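PDB 7CFB: FI20010p1 from Drosophila melanogaster, which probably takes part in piRNA amplification and gene silencing as a tudor-domain protein of the piRNA amplification complex. Local coordinates for residues R75-L80 / E215-M220; D90-Y95 / G121-Y126; I112-S117 / I134-N139. All blocks are in the same frame, centred on the assembly; numbering follows the deposited sequence.

Contact 1: R75-L80 / E215-M220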
ATOM      1  N   ARG A  75      -6.223 -13.274  -1.561  1.00 34.93           N
ATOM      2  CA  ARG A  75      -6.937 -12.982  -0.294  1.00 38.94           C
ATOM      3  C   ARG A  75      -6.948 -11.474  -0.011  1.00 40.11           C
ATOM      4  O   ARG A  75      -7.935 -11.015   0.514  1.00 32.34           O
ATOM      5  CB  ARG A  75      -6.396 -13.822   0.850  1.00 26.57           C
ATOM      6  CG  ARG A  75      -6.632 -15.309   0.659  1.00 39.01           C
ATOM      7  CD  ARG A  75      -7.885 -15.788   1.342  1.00 38.44           C
ATOM      8  NE  ARG A  75      -7.748 -15.861   2.766  1.00 40.29           N
ATOM      9  CZ  ARG A  75      -8.759 -16.026   3.576  1.00 40.33           C
ATOM     10  NH1 ARG A  75      -9.968 -16.099   3.074  1.00 45.33           N
ATOM     11  NH2 ARG A  75      -8.572 -16.111   4.868  1.00 42.53           N
ATOM     12  N   ILE A  76      -5.855 -10.773  -0.307  1.00 37.55           N
ATOM     13  CA  ILE A  76      -5.794  -9.303  -0.101  1.00 28.32           C
ATOM     14  C   ILE A  76      -6.819  -8.666  -1.028  1.00 30.01           C
ATOM     15  O   ILE A  76      -7.542  -7.823  -0.582  1.00 29.80           O
ATOM     16  CB  ILE A  76      -4.391  -8.747  -0.373  1.00 28.76           C
ATOM     17  CG1 ILE A  76      -3.318  -9.427   0.474  1.00 27.29           C
ATOM     18  CG2 ILE A  76      -4.388  -7.238  -0.232  1.00 23.20           C
ATOM     19  CD1 ILE A  76      -1.940  -9.292  -0.092  1.00 27.14           C
ATOM     20  N   LYS A  77      -6.898  -9.142  -2.261  1.00 28.33           N
ATOM     21  CA  LYS A  77      -7.858  -8.593  -3.243  1.00 35.05           C
ATOM     22  C   LYS A  77      -9.285  -8.784  -2.723  1.00 32.03           C
ATOM     23  O   LYS A  77     -10.052  -7.874  -2.817  1.00 32.29           O
ATOM     24  CB  LYS A  77      -7.662  -9.283  -4.587  1.00 31.67           C
ATOM     25  CG  LYS A  77      -6.279  -9.155  -5.198  1.00 29.70           C
ATOM     26  CD  LYS A  77      -6.252  -9.593  -6.627  1.00 30.62           C
ATOM     27  CE  LYS A  77      -5.098 -10.501  -6.979  1.00 43.38           C
ATOM     28  NZ  LYS A  77      -4.865 -10.556  -8.435  1.00 37.81           N
ATOM     29  N   LYS A  78      -9.581  -9.943  -2.149  1.00 35.44           N
ATOM     30  CA  LYS A  78     -10.926 -10.230  -1.603  1.00 36.99           C
ATOM     31  C   LYS A  78     -11.245  -9.269  -0.459  1.00 36.96           C
ATOM     32  O   LYS A  78     -12.360  -8.836  -0.387  1.00 33.26           O
ATOM     33  CB  LYS A  78     -11.024 -11.679  -1.144  1.00 33.05           C
ATOM     34  CG  LYS A  78     -11.299 -12.701  -2.222  1.00 36.10           C
ATOM     35  CD  LYS A  78     -11.582 -14.049  -1.608  1.00 44.67           C
ATOM     36  CE  LYS A  78     -11.434 -15.227  -2.543  1.00 53.24           C
ATOM     37  NZ  LYS A  78     -11.844 -14.908  -3.927  1.00 55.14           N
ATOM     38  N   VAL A  79     -10.296  -8.998   0.423  1.00 33.71           N
ATOM     39  CA  VAL A  79     -10.523  -8.026   1.529  1.00 27.87           C
ATOM     40  C   VAL A  79     -10.740  -6.632   0.941  1.00 27.85           C
ATOM     41  O   VAL A  79     -11.627  -5.950   1.367  1.00 29.52           O
ATOM     42  CB  VAL A  79      -9.342  -8.002   2.503  1.00 34.00           C
ATOM     43  CG1 VAL A  79      -9.351  -6.757   3.372  1.00 33.32           C
ATOM     44  CG2 VAL A  79      -9.303  -9.248   3.348  1.00 28.71           C
ATOM     45  N   LEU A  80      -9.953  -6.280  -0.059  1.00 26.04           N
ATOM     46  CA  LEU A  80     -10.019  -4.927  -0.634  1.00 32.11           C
ATOM     47  C   LEU A  80     -11.396  -4.651  -1.234  1.00 32.42           C
ATOM     48  O   LEU A  80     -11.924  -3.629  -0.965  1.00 30.26           O
ATOM     49  CB  LEU A  80      -8.902  -4.751  -1.655  1.00 27.12           C
ATOM     50  CG  LEU A  80      -8.621  -3.303  -2.001  1.00 40.75           C
ATOM     51  CD1 LEU A  80      -7.141  -3.051  -2.160  1.00 37.57           C
ATOM     52  CD2 LEU A  80      -9.378  -2.892  -3.240  1.00 36.76           C
ATOM     53  N   GLU A 215      -9.959 -10.104 -15.935  1.00 64.84           N
ATOM     54  CA  GLU A 215     -10.970  -9.017 -15.924  1.00 57.93           C
ATOM     55  C   GLU A 215     -11.213  -8.570 -14.483  1.00 52.40           C
ATOM     56  O   GLU A 215     -11.434  -7.408 -14.262  1.00 56.09           O
ATOM     57  CB  GLU A 215     -12.264  -9.483 -16.576  1.00 65.04           C
ATOM     58  CG  GLU A 215     -13.315  -8.393 -16.633  1.00 78.30           C
ATOM     59  CD  GLU A 215     -14.708  -8.778 -16.152  1.00 91.32           C
ATOM     60  OE1 GLU A 215     -15.501  -9.270 -16.974  1.00 77.03           O
ATOM     61  OE2 GLU A 215     -15.004  -8.561 -14.952  1.00 90.48           O
ATOM     62  N   ASP A 216     -11.190  -9.496 -13.537  1.00 54.65           N
ATOM     63  CA  ASP A 216     -11.418  -9.149 -12.113  1.00 55.58           C
ATOM     64  C   ASP A 216     -10.309  -8.212 -11.631  1.00 51.90           C
ATOM     65  O   ASP A 216     -10.598  -7.359 -10.835  1.00 47.22           O
ATOM     66  CB  ASP A 216     -11.516 -10.398 -11.242  1.00 52.85           C
ATOM     67  CG  ASP A 216     -12.795 -11.193 -11.449  1.00 63.97           C
ATOM     68  OD1 ASP A 216     -13.719 -10.671 -12.077  1.00 54.54           O
ATOM     69  OD2 ASP A 216     -12.835 -12.320 -10.980  1.00 62.26           O
ATOM     70  N   ASP A 217      -9.080  -8.443 -12.075  1.00 47.29           N
ATOM     71  CA  ASP A 217      -7.924  -7.616 -11.672  1.00 47.90           C
ATOM     72  C   ASP A 217      -8.148  -6.173 -12.139  1.00 44.36           C
ATOM     73  O   ASP A 217      -7.963  -5.281 -11.351  1.00 42.46           O
ATOM     74  CB  ASP A 217      -6.642  -8.246 -12.210  1.00 43.11           C
ATOM     75  CG  ASP A 217      -6.032  -9.308 -11.319  1.00 52.96           C
ATOM     76  OD1 ASP A 217      -6.418  -9.419 -10.173  1.00 46.27           O
ATOM     77  OD2 ASP A 217      -5.157  -9.996 -11.796  1.00 61.23           O
ATOM     78  N   MET A 218      -8.594  -5.971 -13.369  1.00 44.57           N
ATOM     79  CA  MET A 218      -8.850  -4.599 -13.866  1.00 42.62           C
ATOM     80  C   MET A 218      -9.998  -3.970 -13.072  1.00 47.19           C
ATOM     81  O   MET A 218      -9.955  -2.781 -12.818  1.00 40.94           O
ATOM     82  CB  MET A 218      -9.157  -4.599 -15.358  1.00 44.98           C
ATOM     83  CG  MET A 218      -8.014  -5.122 -16.172  1.00 48.91           C
ATOM     84  SD  MET A 218      -6.675  -3.939 -16.295  1.00 57.17           S
ATOM     85  CE  MET A 218      -7.436  -2.693 -17.324  1.00 52.90           C
ATOM     86  N   ALA A 219     -11.007  -4.761 -12.725  1.00 36.92           N
ATOM     87  CA  ALA A 219     -12.130  -4.238 -11.931  1.00 49.36           C
ATOM     88  C   ALA A 219     -11.609  -3.792 -10.567  1.00 48.57           C
ATOM     89  O   ALA A 219     -12.005  -2.748 -10.094  1.00 47.76           O
ATOM     90  CB  ALA A 219     -13.183  -5.293 -11.796  1.00 37.23           C
ATOM     91  N   MET A 220     -10.729  -4.576  -9.972  1.00 42.55           N
ATOM     92  CA  MET A 220     -10.180  -4.180  -8.665  1.00 42.81           C
ATOM     93  C   MET A 220      -9.389  -2.874  -8.803  1.00 38.84           C
ATOM     94  O   MET A 220      -9.501  -2.051  -7.946  1.00 35.41           O
ATOM     95  CB  MET A 220      -9.267  -5.266  -8.127  1.00 42.30           C
ATOM     96  CG  MET A 220      -8.826  -4.946  -6.769  1.00 37.97           C
ATOM     97  SD  MET A 220      -7.541  -5.998  -6.289  1.00 51.22           S
ATOM     98  CE  MET A 220      -6.211  -5.531  -7.376  1.00 28.26           C
TER
HETATM   99  O   HOH W   1      -4.069 -12.022 -10.795  1.00 43.48           O

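Contact 2: D90-Y95 / G121-Y126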
ATOM      1  N   ASP A  90     -11.210  -2.118  18.189  1.00 41.80           N
ATOM      2  CA  ASP A  90     -11.300  -0.866  18.969  1.00 42.21           C
ATOM      3  C   ASP A  90      -9.935  -0.580  19.591  1.00 42.85           C
ATOM      4  O   ASP A  90      -9.778   0.445  20.167  1.00 43.62           O
ATOM      5  CB  ASP A  90     -12.468  -0.885  19.944  1.00 48.37           C
ATOM      6  CG  ASP A  90     -13.711  -0.280  19.318  1.00 74.19           C
ATOM      7  OD1 ASP A  90     -13.785   0.963  19.243  1.00 75.38           O
ATOM      8  OD2 ASP A  90     -14.577  -1.058  18.878  1.00 77.14           O
ATOM      9  N   GLN A  91      -9.000  -1.528  19.483  1.00 39.39           N
ATOM     10  CA  GLN A  91      -7.637  -1.343  20.051  1.00 43.94           C
ATOM     11  C   GLN A  91      -6.625  -1.360  18.902  1.00 38.76           C
ATOM     12  O   GLN A  91      -6.483  -2.422  18.263  1.00 42.22           O
ATOM     13  CB  GLN A  91      -7.331  -2.441  21.072  1.00 43.40           C
ATOM     14  CG  GLN A  91      -5.850  -2.580  21.393  1.00 56.82           C
ATOM     15  CD  GLN A  91      -5.336  -1.430  22.223  1.00 59.03           C
ATOM     16  OE1 GLN A  91      -5.614  -1.326  23.416  1.00 58.69           O
ATOM     17  NE2 GLN A  91      -4.577  -0.549  21.592  1.00 50.77           N
ATOM     18  N   LEU A  92      -5.954  -0.231  18.648  1.00 40.85           N
ATOM     19  CA  LEU A  92      -4.990  -0.191  17.537  1.00 39.53           C
ATOM     20  C   LEU A  92      -3.968  -1.283  17.800  1.00 40.30           C
ATOM     21  O   LEU A  92      -3.491  -1.367  18.876  1.00 37.98           O
ATOM     22  CB  LEU A  92      -4.303   1.174  17.527  1.00 31.91           C
ATOM     23  CG  LEU A  92      -4.962   2.225  16.644  1.00 38.21           C
ATOM     24  CD1 LEU A  92      -4.494   3.610  16.994  1.00 29.01           C
ATOM     25  CD2 LEU A  92      -4.703   1.918  15.193  1.00 32.26           C
ATOM     26  N   PRO A  93      -3.532  -2.063  16.806  1.00 38.78           N
ATOM     27  CA  PRO A  93      -2.450  -3.006  16.997  1.00 36.50           C
ATOM     28  C   PRO A  93      -1.099  -2.317  17.232  1.00 39.00           C
ATOM     29  O   PRO A  93      -0.909  -1.179  16.990  1.00 35.53           O
ATOM     30  CB  PRO A  93      -2.389  -3.775  15.681  1.00 32.93           C
ATOM     31  CG  PRO A  93      -3.768  -3.638  15.143  1.00 29.14           C
ATOM     32  CD  PRO A  93      -4.163  -2.234  15.517  1.00 29.92           C
ATOM     33  N   ASP A  94      -0.108  -3.085  17.633  1.00 38.44           N
ATOM     34  CA  ASP A  94       1.221  -2.495  17.911  1.00 42.19           C
ATOM     35  C   ASP A  94       1.860  -1.884  16.669  1.00 41.18           C
ATOM     36  O   ASP A  94       1.582  -2.289  15.550  1.00 38.40           O
ATOM     37  CB  ASP A  94       2.225  -3.539  18.373  1.00 39.85           C
ATOM     38  CG  ASP A  94       1.899  -4.153  19.712  1.00 43.41           C
ATOM     39  OD1 ASP A  94       1.067  -3.622  20.395  1.00 37.54           O
ATOM     40  OD2 ASP A  94       2.496  -5.156  20.022  1.00 44.76           O
ATOM     41  N   TYR A  95       2.771  -0.959  16.911  1.00 35.27           N
ATOM     42  CA  TYR A  95       3.541  -0.356  15.803  1.00 32.76           C
ATOM     43  C   TYR A  95       4.250  -1.479  15.050  1.00 35.05           C
ATOM     44  O   TYR A  95       4.849  -2.363  15.645  1.00 41.47           O
ATOM     45  CB  TYR A  95       4.559   0.639  16.352  1.00 30.53           C
ATOM     46  CG  TYR A  95       3.965   1.788  17.118  1.00 29.84           C
ATOM     47  CD1 TYR A  95       3.311   2.804  16.467  1.00 29.87           C
ATOM     48  CD2 TYR A  95       4.042   1.851  18.487  1.00 34.65           C
ATOM     49  CE1 TYR A  95       2.752   3.852  17.156  1.00 32.54           C
ATOM     50  CE2 TYR A  95       3.477   2.884  19.198  1.00 27.55           C
ATOM     51  CZ  TYR A  95       2.829   3.889  18.526  1.00 32.68           C
ATOM     52  OH  TYR A  95       2.283   4.922  19.190  1.00 35.89           O
ATOM     53  N   GLY A 121      -0.955  14.757  17.586  1.00 37.37           N
ATOM     54  CA  GLY A 121      -2.097  13.874  17.658  1.00 33.48           C
ATOM     55  C   GLY A 121      -2.168  12.968  16.441  1.00 35.43           C
ATOM     56  O   GLY A 121      -1.763  13.336  15.330  1.00 40.43           O
ATOM     57  N   GLY A 122      -2.690  11.766  16.650  1.00 35.24           N
ATOM     58  CA  GLY A 122      -2.753  10.804  15.573  1.00 38.27           C
ATOM     59  C   GLY A 122      -1.448  10.045  15.410  1.00 33.32           C
ATOM     60  O   GLY A 122      -0.603   9.985  16.311  1.00 31.92           O
ATOM     61  N   TYR A 123      -1.286   9.457  14.226  1.00 33.67           N
ATOM     62  CA  TYR A 123      -0.178   8.552  13.963  1.00 31.79           C
ATOM     63  C   TYR A 123       0.265   8.689  12.515  1.00 32.55           C
ATOM     64  O   TYR A 123      -0.476   9.177  11.659  1.00 29.47           O
ATOM     65  CB  TYR A 123      -0.563   7.092  14.248  1.00 25.89           C
ATOM     66  CG  TYR A 123      -1.246   6.882  15.578  1.00 33.97           C
ATOM     67  CD1 TYR A 123      -2.623   7.030  15.706  1.00 28.41           C
ATOM     68  CD2 TYR A 123      -0.516   6.542  16.708  1.00 33.69           C
ATOM     69  CE1 TYR A 123      -3.250   6.849  16.923  1.00 36.31           C
ATOM     70  CE2 TYR A 123      -1.134   6.354  17.929  1.00 38.31           C
ATOM     71  CZ  TYR A 123      -2.502   6.508  18.030  1.00 35.40           C
ATOM     72  OH  TYR A 123      -3.123   6.324  19.244  1.00 43.38           O
ATOM     73  N   ASP A 124       1.490   8.245  12.254  1.00 26.46           N
ATOM     74  CA  ASP A 124       1.984   8.052  10.898  1.00 24.61           C
ATOM     75  C   ASP A 124       1.762   6.595  10.518  1.00 26.71           C
ATOM     76  O   ASP A 124       2.133   5.689  11.275  1.00 27.14           O
ATOM     77  CB  ASP A 124       3.467   8.416  10.799  1.00 24.64           C
ATOM     78  CG  ASP A 124       3.934   8.573   9.366  1.00 32.52           C
ATOM     79  OD1 ASP A 124       3.109   8.948   8.507  1.00 35.62           O
ATOM     80  OD2 ASP A 124       5.130   8.328   9.103  1.00 34.30           O
ATOM     81  N   ALA A 125       1.144   6.388   9.372  1.00 24.20           N
ATOM     82  CA  ALA A 125       0.772   5.031   8.947  1.00 27.90           C
ATOM     83  C   ALA A 125       1.226   4.764   7.520  1.00 28.15           C
ATOM     84  O   ALA A 125       1.348   5.686   6.763  1.00 29.89           O
ATOM     85  CB  ALA A 125      -0.712   4.869   9.079  1.00 22.91           C
ATOM     86  N   TYR A 126       1.434   3.501   7.205  1.00 23.31           N
ATOM     87  CA  TYR A 126       1.874   3.092   5.860  1.00 23.48           C
ATOM     88  C   TYR A 126       0.886   2.104   5.240  1.00 22.30           C
ATOM     89  O   TYR A 126       0.572   1.126   5.819  1.00 21.58           O
ATOM     90  CB  TYR A 126       3.282   2.516   5.956  1.00 26.34           C
ATOM     91  CG  TYR A 126       3.894   2.069   4.660  1.00 28.48           C
ATOM     92  CD1 TYR A 126       3.940   2.912   3.577  1.00 28.85           C
ATOM     93  CD2 TYR A 126       4.420   0.809   4.515  1.00 27.16           C
ATOM     94  CE1 TYR A 126       4.512   2.535   2.387  1.00 27.35           C
ATOM     95  CE2 TYR A 126       4.973   0.401   3.321  1.00 26.83           C
ATOM     96  CZ  TYR A 126       5.026   1.268   2.253  1.00 27.72           C
ATOM     97  OH  TYR A 126       5.569   0.915   1.073  1.00 28.87           O
TER

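Contact 3: I112-S117 / I134-N139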
ATOM      1  N   ILE A 112      -2.658  -1.976   6.347  1.00 22.62           N
ATOM      2  CA  ILE A 112      -2.016  -0.786   6.940  1.00 22.10           C
ATOM      3  C   ILE A 112      -1.169  -1.209   8.130  1.00 27.37           C
ATOM      4  O   ILE A 112      -1.455  -2.218   8.719  1.00 25.50           O
ATOM      5  CB  ILE A 112      -3.134   0.182   7.376  1.00 23.96           C
ATOM      6  CG1 ILE A 112      -2.629   1.562   7.802  1.00 25.14           C
ATOM      7  CG2 ILE A 112      -4.057  -0.455   8.394  1.00 24.31           C
ATOM      8  CD1 ILE A 112      -3.673   2.494   8.301  1.00 24.82           C
ATOM      9  N   THR A 113      -0.161  -0.418   8.430  1.00 20.55           N
ATOM     10  CA  THR A 113       0.631  -0.581   9.652  1.00 23.30           C
ATOM     11  C   THR A 113       0.867   0.812  10.249  1.00 25.90           C
ATOM     12  O   THR A 113       1.011   1.734   9.490  1.00 27.95           O
ATOM     13  CB  THR A 113       1.916  -1.354   9.376  1.00 24.85           C
ATOM     14  OG1 THR A 113       2.462  -1.510  10.672  1.00 26.85           O
ATOM     15  CG2 THR A 113       2.871  -0.620   8.469  1.00 20.14           C
ATOM     16  N   ILE A 114       0.854   0.928  11.563  1.00 24.01           N
ATOM     17  CA  ILE A 114       1.174   2.203  12.240  1.00 25.35           C
ATOM     18  C   ILE A 114       2.679   2.202  12.497  1.00 27.45           C
ATOM     19  O   ILE A 114       3.156   1.316  13.122  1.00 31.75           O
ATOM     20  CB  ILE A 114       0.383   2.394  13.538  1.00 28.76           C
ATOM     21  CG1 ILE A 114      -1.119   2.287  13.309  1.00 33.22           C
ATOM     22  CG2 ILE A 114       0.740   3.720  14.157  1.00 32.88           C
ATOM     23  CD1 ILE A 114      -1.689   3.484  12.664  1.00 35.73           C
ATOM     24  N   ASN A 115       3.383   3.186  11.980  1.00 25.26           N
ATOM     25  CA  ASN A 115       4.848   3.226  12.164  1.00 33.25           C
ATOM     26  C   ASN A 115       5.254   4.129  13.332  1.00 36.25           C
ATOM     27  O   ASN A 115       6.237   3.845  13.925  1.00 34.43           O
ATOM     28  CB  ASN A 115       5.588   3.429  10.843  1.00 27.03           C
ATOM     29  CG  ASN A 115       5.231   4.705  10.127  1.00 35.42           C
ATOM     30  OD1 ASN A 115       4.326   4.744   9.323  1.00 28.74           O
ATOM     31  ND2 ASN A 115       5.962   5.754  10.409  1.00 35.35           N
ATOM     32  N   SER A 116       4.491   5.165  13.639  1.00 34.33           N
ATOM     33  CA  SER A 116       4.880   6.084  14.733  1.00 33.31           C
ATOM     34  C   SER A 116       3.692   6.896  15.239  1.00 34.32           C
ATOM     35  O   SER A 116       2.716   7.004  14.546  1.00 33.10           O
ATOM     36  CB  SER A 116       5.995   7.007  14.313  1.00 23.43           C
ATOM     37  OG  SER A 116       5.547   8.002  13.435  1.00 32.99           O
ATOM     38  N   SER A 117       3.870   7.457  16.423  1.00 37.57           N
ATOM     39  CA  SER A 117       2.927   8.383  17.082  1.00 38.62           C
ATOM     40  C   SER A 117       3.203   9.796  16.573  1.00 42.28           C
ATOM     41  O   SER A 117       4.348  10.149  16.428  1.00 45.86           O
ATOM     42  CB  SER A 117       3.104   8.310  18.556  1.00 41.63           C
ATOM     43  OG  SER A 117       2.089   9.018  19.214  1.00 48.79           O
ATOM     44  N   ILE A 134       0.385   7.863   5.067  1.00 36.41           N
ATOM     45  CA  ILE A 134      -0.774   8.742   5.351  1.00 37.16           C
ATOM     46  C   ILE A 134      -0.849   9.017   6.846  1.00 30.89           C
ATOM     47  O   ILE A 134      -0.311   8.257   7.605  1.00 35.71           O
ATOM     48  CB  ILE A 134      -2.070   8.090   4.862  1.00 41.04           C
ATOM     49  CG1 ILE A 134      -2.270   6.721   5.497  1.00 39.16           C
ATOM     50  CG2 ILE A 134      -2.111   8.016   3.352  1.00 41.34           C
ATOM     51  CD1 ILE A 134      -3.283   6.740   6.572  1.00 37.30           C
ATOM     52  N   HIS A 135      -1.487  10.109   7.207  1.00 28.00           N
ATOM     53  CA  HIS A 135      -1.704  10.430   8.627  1.00 31.69           C
ATOM     54  C   HIS A 135      -2.944   9.672   9.099  1.00 32.78           C
ATOM     55  O   HIS A 135      -3.916   9.652   8.389  1.00 29.73           O
ATOM     56  CB  HIS A 135      -1.818  11.932   8.826  1.00 28.37           C
ATOM     57  CG  HIS A 135      -1.981  12.269  10.257  1.00 34.92           C
ATOM     58  ND1 HIS A 135      -0.972  12.144  11.145  1.00 33.90           N
ATOM     59  CD2 HIS A 135      -3.040  12.682  10.955  1.00 31.77           C
ATOM     60  CE1 HIS A 135      -1.394  12.483  12.323  1.00 32.25           C
ATOM     61  NE2 HIS A 135      -2.638  12.814  12.227  1.00 35.26           N
ATOM     62  N   PHE A 136      -2.873   9.057  10.260  1.00 29.40           N
ATOM     63  CA  PHE A 136      -4.004   8.280  10.795  1.00 31.08           C
ATOM     64  C   PHE A 136      -4.478   8.977  12.065  1.00 34.35           C
ATOM     65  O   PHE A 136      -3.783   8.935  13.067  1.00 32.45           O
ATOM     66  CB  PHE A 136      -3.527   6.847  11.009  1.00 34.92           C
ATOM     67  CG  PHE A 136      -4.542   5.838  11.464  1.00 33.09           C
ATOM     68  CD1 PHE A 136      -4.769   5.620  12.803  1.00 33.34           C
ATOM     69  CD2 PHE A 136      -5.203   5.044  10.556  1.00 28.69           C
ATOM     70  CE1 PHE A 136      -5.671   4.659  13.216  1.00 39.58           C
ATOM     71  CE2 PHE A 136      -6.108   4.092  10.972  1.00 33.36           C
ATOM     72  CZ  PHE A 136      -6.340   3.900  12.302  1.00 30.49           C
ATOM     73  N   ASP A 137      -5.672   9.539  11.998  1.00 30.40           N
ATOM     74  CA  ASP A 137      -6.286  10.313  13.099  1.00 32.06           C
ATOM     75  C   ASP A 137      -6.553   9.456  14.325  1.00 33.26           C
ATOM     76  O   ASP A 137      -6.421   9.960  15.385  1.00 36.03           O
ATOM     77  CB  ASP A 137      -7.587  10.952  12.665  1.00 39.89           C
ATOM     78  CG  ASP A 137      -7.339  12.170  11.833  1.00 40.71           C
ATOM     79  OD1 ASP A 137      -6.303  12.752  12.008  1.00 47.64           O
ATOM     80  OD2 ASP A 137      -8.166  12.488  11.039  1.00 49.41           O
ATOM     81  N   GLY A 138      -6.931   8.205  14.137  1.00 37.40           N
ATOM     82  CA  GLY A 138      -7.303   7.308  15.239  1.00 35.14           C
ATOM     83  C   GLY A 138      -8.807   7.171  15.361  1.00 39.16           C
ATOM     84  O   GLY A 138      -9.255   6.525  16.261  1.00 42.69           O
ATOM     85  N   ASN A 139      -9.556   7.810  14.481  1.00 40.45           N
ATOM     86  CA  ASN A 139     -11.032   7.716  14.463  1.00 40.92           C
ATOM     87  C   ASN A 139     -11.455   6.792  13.321  1.00 36.76           C
ATOM     88  O   ASN A 139     -12.621   6.620  13.126  1.00 35.47           O
ATOM     89  CB  ASN A 139     -11.643   9.096  14.220  1.00 47.40           C
ATOM     90  CG  ASN A 139     -11.208   9.651  12.891  1.00 40.95           C
ATOM     91  OD1 ASN A 139     -10.301   9.135  12.285  1.00 47.37           O
ATOM     92  ND2 ASN A 139     -11.846  10.692  12.412  1.00 57.84           N
TER

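Contact 1: R75-L80 / E215-M220
Met-220 and Lys-77 bury the most surface in this contact, 74 and 69 Å² respectively, and Asp-217 follows with 32 Å². The helical segments 75-80 and 215-220 run with their axes 11.3 Å apart at closest approach and their N-to-C directions 47° apart. At that spacing it is long side chains that bridge the gap. Lys-77 and Met-220 pass each other at about a right angle. The sulfur SD of Met-220 lies against the aliphatic stem of Lys-77, 3.6 Å from its CG and nearly as close to its CB. A bend at the last torsion of Met-220 (chi3 67°) turns the methyl alongside the stem, toward its outer half, with CE of Met-220 4.1 Å from CD of Lys-77. The lysine carries on past the thioether to Asp-217, where NZ of Lys-77 donates a hydrogen bond of 2.6 Å to OD1 of Asp-217 within a salt bridge. The ammonium meets OD1 on the syn side of the carboxylate, 18° out of its plane. A second bond from NZ goes to the backbone carbonyl of Trp-69, and a weak one to a water lying beside the carboxylate, so the buried charge has polar partners besides its counter-ion. One helical turn on from Lys-77, CD2 of Leu-80 touches CG of Met-220 at 4.1 Å and extends the apolar part of the contact. Around the contact, Val-79 packs on helix 147-150 and strand 108-117, and Asp-217 also touches Tyr-176 of strand 176-184. Segment 75-80 is part of the first tudor domain, and strand 176-184 belongs to the separate five-stranded sheet. The helix-to-helix bridge is therefore consistent with the interface in an extended tudor (eTud) unit, where a tudor core packs against a nuclease-like domain.

Contact 2: D90-Y95 / G121-Y126
Leu-92 and Tyr-95 belong to an irregular run, 90-95, and approach Tyr-123 at the start of a strand without any backbone pairing. The closest CA atoms, those of Tyr-95 and Ala-125, are 9.1 Å apart, and no hydrogen bond joins the segments. From Leu-92 to Tyr-95 the backbone is extended, close to polyproline II values. Before Tyr-123, Gly-121 and Gly-122 both have positive phi and lead into strand 123-127.

The contact is thus made by side chains, with the Tyr-123 ring between two partners. Leu-92 and Tyr-123 reach toward each other from opposite directions, and CD1 of Leu-92 comes to 3.5 Å from CE1 of Tyr-123, obliquely to the ring. On the CE2 side of the same ring, the hydroxyl of Tyr-95 arrives at the edge and in the ring plane, its OH 3.9 Å from CE2 of Tyr-123. It is brought there by a first torsion that sets CG of Tyr-95 opposite its own carbonyl carbon (chi1 -60°). The two tyrosine side chains cross at about a right angle, and this is packing rather than hydrogen bonding.

Strand 123-127 lies between strands 108-117 and 132-136 in the antiparallel sheet of the tudor domain, a member of the SH3 clan, and the loop 90-95, between strands 87-89 and 99-103, packs against this sheet. Leu-92 also packs on Phe-99 and Phe-136. NE2 of Gln-91 donates a fairly straight bond of 3.0 Å to the carbonyl O of Leu-92. Backbone bonds between Asp-90 and Leu-20, Leu-92 and Leu-20, and Tyr-95 and Gly-24 tie the run to the N-terminal segment.

Contact 3: I112-S117 / I134-N139
Phe-136 receives the CD1 methyls of Ile-112 and Ile-114 from the same side of its ring, and this buried trio is the tight part of the contact. CD1 of Ile-114 sits over the face, 4.1 Å from the centroid of the Phe-136 ring and 24° off the normal, a CH-pi contact displaced toward the rim. Ile-112 reaches another part of the ring: with CG1 anti to the backbone N and CD1 carried on in line (chi2 -177°), its CD1 comes obliquely to 3.7 Å from CD2 of Phe-136.

The strands do not pair directly. Strand 123-127 runs between them in the antiparallel sheet of the tudor domain, and the nearest CA atoms, of Ile-114 and Phe-136, are 8.1 Å apart, so the side chains meet across the middle strand, on the face of the sheet that also carries Phe-99 and Val-101. Phe-136 also packs on Val-101, and both isoleucines on Phe-99.

Toward the far end the contact loosens. A classic beta bulge sets Asn-115 and Ser-116 together opposite Asp-124 of the middle strand, and beyond it Ser-117 is exposed. On the other strand the CA-CB bond of His-135 points away from 112-117 and the residue is exposed, while CD1 of Ile-134 stays 4.6 Å from CD1 of Ile-112, a marginal approach.

Overall arrangement
Contacts 2 and 3 share one sheet and nearly one place, their centres about 4 Å apart, and Tyr-123 O and Phe-136 N are 2.8 Å apart, probably hydrogen-bonded. Contact 3 is its buried aliphatic-aromatic layer; contact 2 is the partly buried neighbour, where a loop rather than a strand supplies the partners and phenol groups enter. Contact 1 stands apart, its centre about 24 to 25 Å from the others and on the opposite side of the chain's centre from contact 3. Though also buried, it joins helices 135 residues apart and contains a salt bridge beside its apolar packing, whereas contacts 2 and 3 have no hydrogen bond across their segments.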